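Local coordinates for protein transketolase (Campylobacter jejuni, PDB 3L84) that belongs to the transketolase family of thiamine diphosphate-binding enzymes and is built as a dimer of three-domain chains, at residues Arg58-Phe63 against His144-Leu149; Asn122-Ala127 against Asp173-Ile178. One frame throughout, in Å; residues are numbered along the deposited sequence.

Contact 1 of 2, residues Arg58-Phe63 against His144-Leu149; sequences RDRLVF and HKIYCL
Arg60 lays its guanidinium flat over the imidazole of His144, planes 27° apart and centres 4.6 Å from each other, where the two parallel strands begin. The long arginine chain bends at chi2 (-61°), which brings NH1 over the face of the ring, where the carbonyl oxygen of Arg58 also rests. NH1 donates to that oxygen, in the loop before the strand, and Leu56 O and Tyr404 O help to hold the guanidinium. His144 in turn points ND1 at Lys145 O, in the plane of its ring and nearly straight (176°), while NE2 bonds to Tyr404; with both nitrogens engaged, the imidazole is fixed in rotation. Lys145 O also accepts from Arg60 N. Asp59 suits the strand entrance: its OD1 takes the amide of Lys145 at 2.8 Å from above the carboxylate plane, and OD2 lies at the edge of the Tyr147 ring, 3.6 Å from CE2, sharing a water with Tyr147 OH. Farther on, Arg60 O accepts from Tyr147 N, Val62 N donates to Tyr147 O, and Val62 O accepts from Leu149 N. Leu149 CD2 sits over one face of the Phe63 ring, 4.2 Å from its centroid, in a CH-pi contact. The chemistry is thus graded: charge and hydrogen bonding lock the entrance of the strands, while apolar contacts fill the far end.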
ATOM      1  N   ARG A  58     -16.142  15.366 -23.261  1.00  6.21           N
ATOM      2  CA  ARG A  58     -16.515  16.165 -22.099  1.00  5.97           C
ATOM      3  C   ARG A  58     -15.302  16.512 -21.238  1.00  6.71           C
ATOM      4  O   ARG A  58     -14.343  15.742 -21.147  1.00  7.06           O
ATOM      5  CB  ARG A  58     -17.525  15.421 -21.233  1.00  7.15           C
ATOM      6  CG  ARG A  58     -16.968  14.227 -20.515  1.00  6.46           C
ATOM      7  CD  ARG A  58     -18.053  13.367 -19.931  1.00  6.36           C
ATOM      8  NE  ARG A  58     -17.524  12.266 -19.120  1.00  7.51           N
ATOM      9  CZ  ARG A  58     -17.227  11.090 -19.637  1.00  7.93           C
ATOM     10  NH1 ARG A  58     -17.308  10.852 -20.930  1.00  7.57           N
ATOM     11  NH2 ARG A  58     -16.818  10.100 -18.868  1.00  8.98           N
ATOM     12  N   ASP A  59     -15.336  17.652 -20.563  1.00  5.76           N
ATOM     13  CA  ASP A  59     -14.403  17.859 -19.467  1.00  6.32           C
ATOM     14  C   ASP A  59     -14.656  16.804 -18.384  1.00  6.81           C
ATOM     15  O   ASP A  59     -15.801  16.427 -18.136  1.00  8.48           O
ATOM     16  CB  ASP A  59     -14.578  19.224 -18.833  1.00  6.95           C
ATOM     17  CG  ASP A  59     -14.155  20.366 -19.714  1.00  7.89           C
ATOM     18  OD1 ASP A  59     -13.395  20.194 -20.706  1.00  7.22           O
ATOM     19  OD2 ASP A  59     -14.599  21.511 -19.444  1.00  8.69           O
ATOM     20  N   ARG A  60     -13.594  16.346 -17.745  1.00  7.56           N
ATOM     21  CA  ARG A  60     -13.681  15.349 -16.674  1.00  8.07           C
ATOM     22  C   ARG A  60     -13.483  16.092 -15.340  1.00  7.99           C
ATOM     23  O   ARG A  60     -12.437  16.684 -15.117  1.00  9.28           O
ATOM     24  CB  ARG A  60     -12.636  14.220 -16.812  1.00  9.27           C
ATOM     25  CG  ARG A  60     -12.505  13.483 -18.172  1.00 11.98           C
ATOM     26  CD  ARG A  60     -13.772  12.809 -18.523  1.00 11.65           C
ATOM     27  NE  ARG A  60     -13.652  11.719 -19.519  1.00  8.82           N
ATOM     28  CZ  ARG A  60     -13.622  11.871 -20.848  1.00  7.33           C
ATOM     29  NH1 ARG A  60     -13.607  13.080 -21.394  1.00  7.15           N
ATOM     30  NH2 ARG A  60     -13.649  10.814 -21.665  1.00  7.41           N
ATOM     31  N   LEU A  61     -14.457  16.016 -14.438  1.00  7.54           N
ATOM     32  CA  LEU A  61     -14.421  16.612 -13.127  1.00  8.35           C
ATOM     33  C   LEU A  61     -14.204  15.510 -12.111  1.00  7.27           C
ATOM     34  O   LEU A  61     -14.935  14.526 -12.118  1.00  9.05           O
ATOM     35  CB  LEU A  61     -15.732  17.320 -12.846  1.00  9.97           C
ATOM     36  CG  LEU A  61     -15.957  17.938 -11.473  1.00 10.44           C
ATOM     37  CD1 LEU A  61     -14.919  18.990 -11.220  1.00 11.03           C
ATOM     38  CD2 LEU A  61     -17.410  18.474 -11.374  1.00 13.49           C
ATOM     39  N   VAL A  62     -13.201  15.653 -11.261  1.00  7.08           N
ATOM     40  CA  VAL A  62     -12.892  14.689 -10.198  1.00  7.11           C
ATOM     41  C   VAL A  62     -12.849  15.377  -8.827  1.00  7.52           C
ATOM     42  O   VAL A  62     -12.039  16.288  -8.611  1.00  8.20           O
ATOM     43  CB  VAL A  62     -11.544  14.015 -10.413  1.00  7.38           C
ATOM     44  CG1 VAL A  62     -11.215  13.011  -9.265  1.00  8.83           C
ATOM     45  CG2 VAL A  62     -11.475  13.295 -11.785  1.00  9.29           C
ATOM     46  N   PHE A  63     -13.672  14.925  -7.898  1.00  7.86           N
ATOM     47  CA  PHE A  63     -13.591  15.329  -6.479  1.00  8.47           C
ATOM     48  C   PHE A  63     -12.661  14.349  -5.779  1.00  7.51           C
ATOM     49  O   PHE A  63     -13.105  13.278  -5.402  1.00  8.83           O
ATOM     50  CB  PHE A  63     -14.966  15.269  -5.804  1.00  9.99           C
ATOM     51  CG  PHE A  63     -15.849  16.457  -6.023  1.00 12.10           C
ATOM     52  CD1 PHE A  63     -16.137  16.932  -7.280  1.00 12.71           C
ATOM     53  CD2 PHE A  63     -16.513  17.046  -4.935  1.00 13.92           C
ATOM     54  CE1 PHE A  63     -16.996  18.063  -7.454  1.00 15.31           C
ATOM     55  CE2 PHE A  63     -17.364  18.123  -5.113  1.00 14.65           C
ATOM     56  CZ  PHE A  63     -17.595  18.623  -6.375  1.00 14.85           C
ATOM     57  N   HIS A 144     -10.394  18.481 -24.387  1.00  9.11           N
ATOM     58  CA  HIS A 144     -11.110  18.857 -23.172  1.00  7.72           C
ATOM     59  C   HIS A 144     -10.116  19.018 -22.005  1.00  7.87           C
ATOM     60  O   HIS A 144      -8.912  18.736 -22.112  1.00  9.79           O
ATOM     61  CB  HIS A 144     -12.140  17.769 -22.862  1.00  8.17           C
ATOM     62  CG  HIS A 144     -11.533  16.453 -22.532  1.00  7.00           C
ATOM     63  ND1 HIS A 144     -11.063  16.133 -21.271  1.00  7.57           N
ATOM     64  CD2 HIS A 144     -11.251  15.382 -23.314  1.00  8.15           C
ATOM     65  CE1 HIS A 144     -10.586  14.901 -21.288  1.00  7.39           C
ATOM     66  NE2 HIS A 144     -10.676  14.421 -22.519  1.00  8.22           N
ATOM     67  N   LYS A 145     -10.639  19.517 -20.899  1.00  6.54           N
ATOM     68  CA  LYS A 145      -9.876  19.672 -19.657  1.00  7.59           C
ATOM     69  C   LYS A 145     -10.187  18.566 -18.673  1.00  7.07           C
ATOM     70  O   LYS A 145     -11.174  17.829 -18.816  1.00  7.74           O
ATOM     71  CB  LYS A 145     -10.188  21.031 -19.036  1.00  8.15           C
ATOM     72  CG  LYS A 145      -9.808  22.210 -19.909  1.00  9.22           C
ATOM     73  CD  LYS A 145      -8.306  22.373 -20.108  1.00 10.17           C
ATOM     74  CE  LYS A 145      -7.958  23.575 -21.002  1.00 10.59           C
ATOM     75  NZ  LYS A 145      -6.501  23.618 -21.230  1.00 12.84           N
ATOM     76  N   ILE A 146      -9.338  18.484 -17.649  1.00  7.10           N
ATOM     77  CA  ILE A 146      -9.518  17.621 -16.482  1.00  7.70           C
ATOM     78  C   ILE A 146      -9.370  18.507 -15.273  1.00  7.75           C
ATOM     79  O   ILE A 146      -8.311  19.143 -15.092  1.00  8.73           O
ATOM     80  CB  ILE A 146      -8.500  16.486 -16.418  1.00  7.86           C
ATOM     81  CG1 ILE A 146      -8.590  15.567 -17.663  1.00  8.66           C
ATOM     82  CG2 ILE A 146      -8.720  15.681 -15.129  1.00  8.46           C
ATOM     83  CD1 ILE A 146      -7.990  16.038 -18.963  1.00  9.75           C
ATOM     84  N   TYR A 147     -10.448  18.678 -14.523  1.00  7.65           N
ATOM     85  CA  TYR A 147     -10.493  19.492 -13.304  1.00  8.25           C
ATOM     86  C   TYR A 147     -10.546  18.580 -12.105  1.00  8.90           C
ATOM     87  O   TYR A 147     -11.379  17.676 -12.027  1.00 10.18           O
ATOM     88  CB  TYR A 147     -11.743  20.384 -13.286  1.00  8.66           C
ATOM     89  CG  TYR A 147     -11.793  21.433 -14.357  1.00  8.14           C
ATOM     90  CD1 TYR A 147     -11.083  22.623 -14.236  1.00  8.77           C
ATOM     91  CD2 TYR A 147     -12.570  21.258 -15.502  1.00  8.89           C
ATOM     92  CE1 TYR A 147     -11.174  23.608 -15.209  1.00  8.38           C
ATOM     93  CE2 TYR A 147     -12.634  22.219 -16.495  1.00  8.32           C
ATOM     94  CZ  TYR A 147     -11.917  23.398 -16.357  1.00  7.30           C
ATOM     95  OH  TYR A 147     -11.943  24.421 -17.311  1.00  9.14           O
ATOM     96  N   CYS A 148      -9.657  18.794 -11.144  1.00  8.67           N
ATOM     97  CA  CYS A 148      -9.679  18.011  -9.929  1.00  8.96           C
ATOM     98  C   CYS A 148      -9.731  18.921  -8.733  1.00  8.49           C
ATOM     99  O   CYS A 148      -8.904  19.847  -8.649  1.00  9.37           O
ATOM    100  CB  CYS A 148      -8.407  17.176  -9.845  1.00  8.27           C
ATOM    101  SG  CYS A 148      -8.242  16.148  -8.396  1.00 10.96           S
ATOM    102  N   LEU A 149     -10.673  18.688  -7.827  1.00  8.88           N
ATOM    103  CA  LEU A 149     -10.695  19.407  -6.547  0.50  9.79           C
ATOM    104  C   LEU A 149     -10.074  18.532  -5.495  1.00  9.51           C
ATOM    105  O   LEU A 149     -10.434  17.374  -5.362  1.00 10.37           O
ATOM    106  CB  LEU A 149     -12.121  19.757  -6.119  0.50 10.32           C
ATOM    107  CG  LEU A 149     -12.829  20.940  -6.769  0.50 11.82           C
ATOM    108  CD1 LEU A 149     -12.800  20.868  -8.305  0.50 14.70           C
ATOM    109  CD2 LEU A 149     -14.274  20.998  -6.224  0.50 14.26           C
TER
HETATM  110  O   HOH W   1     -13.362  23.897 -19.517  1.00 13.48           O

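Contact 2 of 2, residues Asn122-Ala127 against Asp173-Ile178; sequences NAVGFA and DNFILI
Phe175 reaches from the start of its strand to helix 118-137, where Ala123, Val124 and Ala127 receive it. Its CB lies 4.0 Å from the CB of Ala127, a methyl small enough to let helix and strand draw close; here the two backbones come nearest, CA to CA 5.9 Å. From CB the chain extends with CG anti to the backbone N (chi1 177°), which carries the ring along the helix toward its earlier turn. At one rim of the ring CE1 meets Ala123 CB at 3.6 Å. At the other rim CE2 is 3.7 Å from Val124 CG2, and the tip atom CZ touches the same methyl at 3.9 Å, all from the helix side of the ring. The backbone N of Val124 stands over that face. Alanine thus makes room for the aromatic group, while the branched valine brings a methyl to the other rim.

Next to this apolar seat, Asn174 makes the polar link. Its ND2 donates to Ala127 O at 3.1 Å, with an N-H...O angle of 167° and the acceptor close to the amide plane. The compact asparagine can reach a helix carbonyl from the turn before the strand. Its OD1 is turned to Ala127 CB, 3.4 Å away, and is buried without a polar partner, a probable cost of this fit.

Helix segment 122-127 runs nearly antiparallel to strand 175-178, at 162°, with 9.0 Å between the axes, and lies against one face of the parallel sheet. Strand 146-151 flanks the site, with Cys148 against Ala123, while on another side of the helix Phe126 packs on helix 391-404.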
ATOM      1  N   ASN A 122      -5.952   9.791 -10.152  1.00  5.90           N
ATOM      2  CA  ASN A 122      -6.945   9.473 -11.191  1.00  5.96           C
ATOM      3  C   ASN A 122      -7.048  10.633 -12.190  1.00  6.13           C
ATOM      4  O   ASN A 122      -7.125  10.410 -13.405  1.00  6.81           O
ATOM      5  CB  ASN A 122      -8.329   9.295 -10.604  1.00  6.08           C
ATOM      6  CG  ASN A 122      -8.448   8.138  -9.622  1.00  6.64           C
ATOM      7  OD1 ASN A 122      -7.794   7.063  -9.767  1.00  9.01           O
ATOM      8  ND2 ASN A 122      -9.295   8.337  -8.652  1.00  5.09           N
ATOM      9  N   ALA A 123      -7.037  11.862 -11.682  1.00  6.58           N
ATOM     10  CA  ALA A 123      -7.165  12.995 -12.572  1.00  6.46           C
ATOM     11  C   ALA A 123      -5.955  13.119 -13.501  1.00  6.39           C
ATOM     12  O   ALA A 123      -6.097  13.414 -14.690  1.00  6.84           O
ATOM     13  CB  ALA A 123      -7.364  14.267 -11.775  1.00  7.01           C
ATOM     14  N   VAL A 124      -4.754  12.891 -12.963  1.00  6.12           N
ATOM     15  CA  VAL A 124      -3.564  12.808 -13.814  1.00  6.63           C
ATOM     16  C   VAL A 124      -3.756  11.729 -14.859  1.00  5.94           C
ATOM     17  O   VAL A 124      -3.409  11.906 -16.033  1.00  6.76           O
ATOM     18  CB  VAL A 124      -2.306  12.578 -12.972  1.00  6.00           C
ATOM     19  CG1 VAL A 124      -1.102  12.175 -13.865  1.00  7.12           C
ATOM     20  CG2 VAL A 124      -1.988  13.821 -12.131  1.00  8.08           C
ATOM     21  N   GLY A 125      -4.333  10.583 -14.454  1.00  6.31           N
ATOM     22  CA  GLY A 125      -4.585   9.541 -15.411  1.00  6.70           C
ATOM     23  C   GLY A 125      -5.586   9.917 -16.513  1.00  5.76           C
ATOM     24  O   GLY A 125      -5.378   9.583 -17.673  1.00  7.38           O
ATOM     25  N   PHE A 126      -6.656  10.610 -16.149  1.00  6.43           N
ATOM     26  CA  PHE A 126      -7.583  11.107 -17.182  1.00  6.63           C
ATOM     27  C   PHE A 126      -6.880  12.056 -18.138  1.00  6.06           C
ATOM     28  O   PHE A 126      -7.191  12.036 -19.311  1.00  6.85           O
ATOM     29  CB  PHE A 126      -8.792  11.802 -16.541  1.00  6.69           C
ATOM     30  CG  PHE A 126      -9.834  10.882 -15.968  1.00  6.31           C
ATOM     31  CD1 PHE A 126     -10.398   9.883 -16.697  1.00  7.97           C
ATOM     32  CD2 PHE A 126     -10.271  11.075 -14.668  1.00  8.41           C
ATOM     33  CE1 PHE A 126     -11.397   9.021 -16.161  1.00  8.43           C
ATOM     34  CE2 PHE A 126     -11.245  10.221 -14.116  1.00 10.19           C
ATOM     35  CZ  PHE A 126     -11.817   9.213 -14.869  1.00  8.79           C
ATOM     36  N   ALA A 127      -5.947  12.867 -17.654  1.00  6.46           N
ATOM     37  CA  ALA A 127      -5.216  13.820 -18.476  1.00  5.88           C
ATOM     38  C   ALA A 127      -4.234  13.060 -19.418  1.00  6.40           C
ATOM     39  O   ALA A 127      -4.123  13.408 -20.599  1.00  7.20           O
ATOM     40  CB  ALA A 127      -4.518  14.833 -17.610  1.00  6.66           C
ATOM     41  N   ASP A 173      -0.953  19.851 -20.054  1.00  7.65           N
ATOM     42  CA  ASP A 173      -1.538  21.181 -20.103  1.00  7.93           C
ATOM     43  C   ASP A 173      -3.044  21.179 -20.342  1.00  8.68           C
ATOM     44  O   ASP A 173      -3.651  22.163 -20.744  1.00  8.90           O
ATOM     45  CB  ASP A 173      -0.818  22.025 -21.168  1.00  8.43           C
ATOM     46  CG  ASP A 173      -0.955  21.448 -22.566  1.00  9.41           C
ATOM     47  OD1 ASP A 173      -1.694  20.467 -22.796  1.00 11.97           O
ATOM     48  OD2 ASP A 173      -0.351  22.045 -23.498  1.00 13.47           O
ATOM     49  N   ASN A 174      -3.627  20.022 -20.065  1.00  7.66           N
ATOM     50  CA  ASN A 174      -5.059  19.811 -19.971  1.00  7.68           C
ATOM     51  C   ASN A 174      -5.536  19.576 -18.546  1.00  8.19           C
ATOM     52  O   ASN A 174      -6.728  19.369 -18.323  1.00  8.01           O
ATOM     53  CB  ASN A 174      -5.485  18.655 -20.895  1.00  8.11           C
ATOM     54  CG  ASN A 174      -4.765  17.340 -20.616  1.00  7.63           C
ATOM     55  OD1 ASN A 174      -3.821  17.278 -19.833  1.00  8.62           O
ATOM     56  ND2 ASN A 174      -5.207  16.271 -21.312  1.00  9.44           N
ATOM     57  N   PHE A 175      -4.627  19.638 -17.587  1.00  7.86           N
ATOM     58  CA  PHE A 175      -4.910  19.282 -16.189  1.00  7.86           C
ATOM     59  C   PHE A 175      -4.892  20.521 -15.304  1.00  7.60           C
ATOM     60  O   PHE A 175      -3.892  21.245 -15.250  1.00  7.33           O
ATOM     61  CB  PHE A 175      -3.839  18.294 -15.710  1.00  7.96           C
ATOM     62  CG  PHE A 175      -3.935  17.861 -14.271  1.00  9.12           C
ATOM     63  CD1 PHE A 175      -5.152  17.518 -13.709  1.00 11.49           C
ATOM     64  CD2 PHE A 175      -2.824  17.820 -13.487  1.00 10.40           C
ATOM     65  CE1 PHE A 175      -5.230  17.085 -12.381  1.00 11.78           C
ATOM     66  CE2 PHE A 175      -2.897  17.385 -12.168  1.00 11.20           C
ATOM     67  CZ  PHE A 175      -4.095  17.012 -11.618  1.00  9.13           C
ATOM     68  N   ILE A 176      -5.974  20.722 -14.566  1.00  7.75           N
ATOM     69  CA  ILE A 176      -6.158  21.840 -13.657  1.00  8.54           C
ATOM     70  C   ILE A 176      -6.550  21.289 -12.293  1.00  8.62           C
ATOM     71  O   ILE A 176      -7.605  20.709 -12.135  1.00  7.85           O
ATOM     72  CB  ILE A 176      -7.194  22.846 -14.200  1.00  8.93           C
ATOM     73  CG1 ILE A 176      -6.759  23.411 -15.544  1.00  8.59           C
ATOM     74  CG2 ILE A 176      -7.403  23.962 -13.199  1.00  9.80           C
ATOM     75  CD1 ILE A 176      -7.803  24.268 -16.270  1.00 10.41           C
ATOM     76  N   LEU A 177      -5.657  21.438 -11.331  1.00  7.85           N
ATOM     77  CA  LEU A 177      -5.802  20.950  -9.977  1.00  8.32           C
ATOM     78  C   LEU A 177      -6.127  22.135  -9.083  1.00  7.95           C
ATOM     79  O   LEU A 177      -5.384  23.116  -9.040  1.00  9.24           O
ATOM     80  CB  LEU A 177      -4.500  20.282  -9.536  1.00  8.09           C
ATOM     81  CG  LEU A 177      -4.462  19.638  -8.172  1.00  8.51           C
ATOM     82  CD1 LEU A 177      -5.503  18.563  -8.017  1.00  9.58           C
ATOM     83  CD2 LEU A 177      -3.048  19.053  -7.907  1.00 10.10           C
ATOM     84  N   ILE A 178      -7.238  22.083  -8.390  1.00  7.71           N
ATOM     85  CA  ILE A 178      -7.692  23.140  -7.509  1.00  8.56           C
ATOM     86  C   ILE A 178      -7.572  22.613  -6.084  1.00  8.83           C
ATOM     87  O   ILE A 178      -8.270  21.665  -5.695  1.00  9.14           O
ATOM     88  CB  ILE A 178      -9.134  23.561  -7.821  1.00  9.24           C
ATOM     89  CG1 ILE A 178      -9.232  23.975  -9.265  1.00  9.75           C
ATOM     90  CG2 ILE A 178      -9.581  24.654  -6.842  1.00 11.13           C
ATOM     91  CD1 ILE A 178     -10.664  24.166  -9.774  1.00 11.97           C
TER

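In the fold
From the N terminus the chain passes helices 3-24 and 30-42 before entering strand 60-63. Contact 1 closes a long excursion of 80 residues, rich in helix and without strand, that returns along strand 146-151. Within that excursion lies helix 118-137, where contact 2 begins; it closes 45 residues later at strand 175-181, so the two loops cross rather than nest. Strand 146-151 is the shared element between them, pairing with 60-63 on one flank and 175-181 on the other, and Ile146 also touches Ala123 of the helix. Together they tie the outermost strand 60-63, the next two strands and one helical layer into the alpha/beta thiamine diphosphate-binding domain.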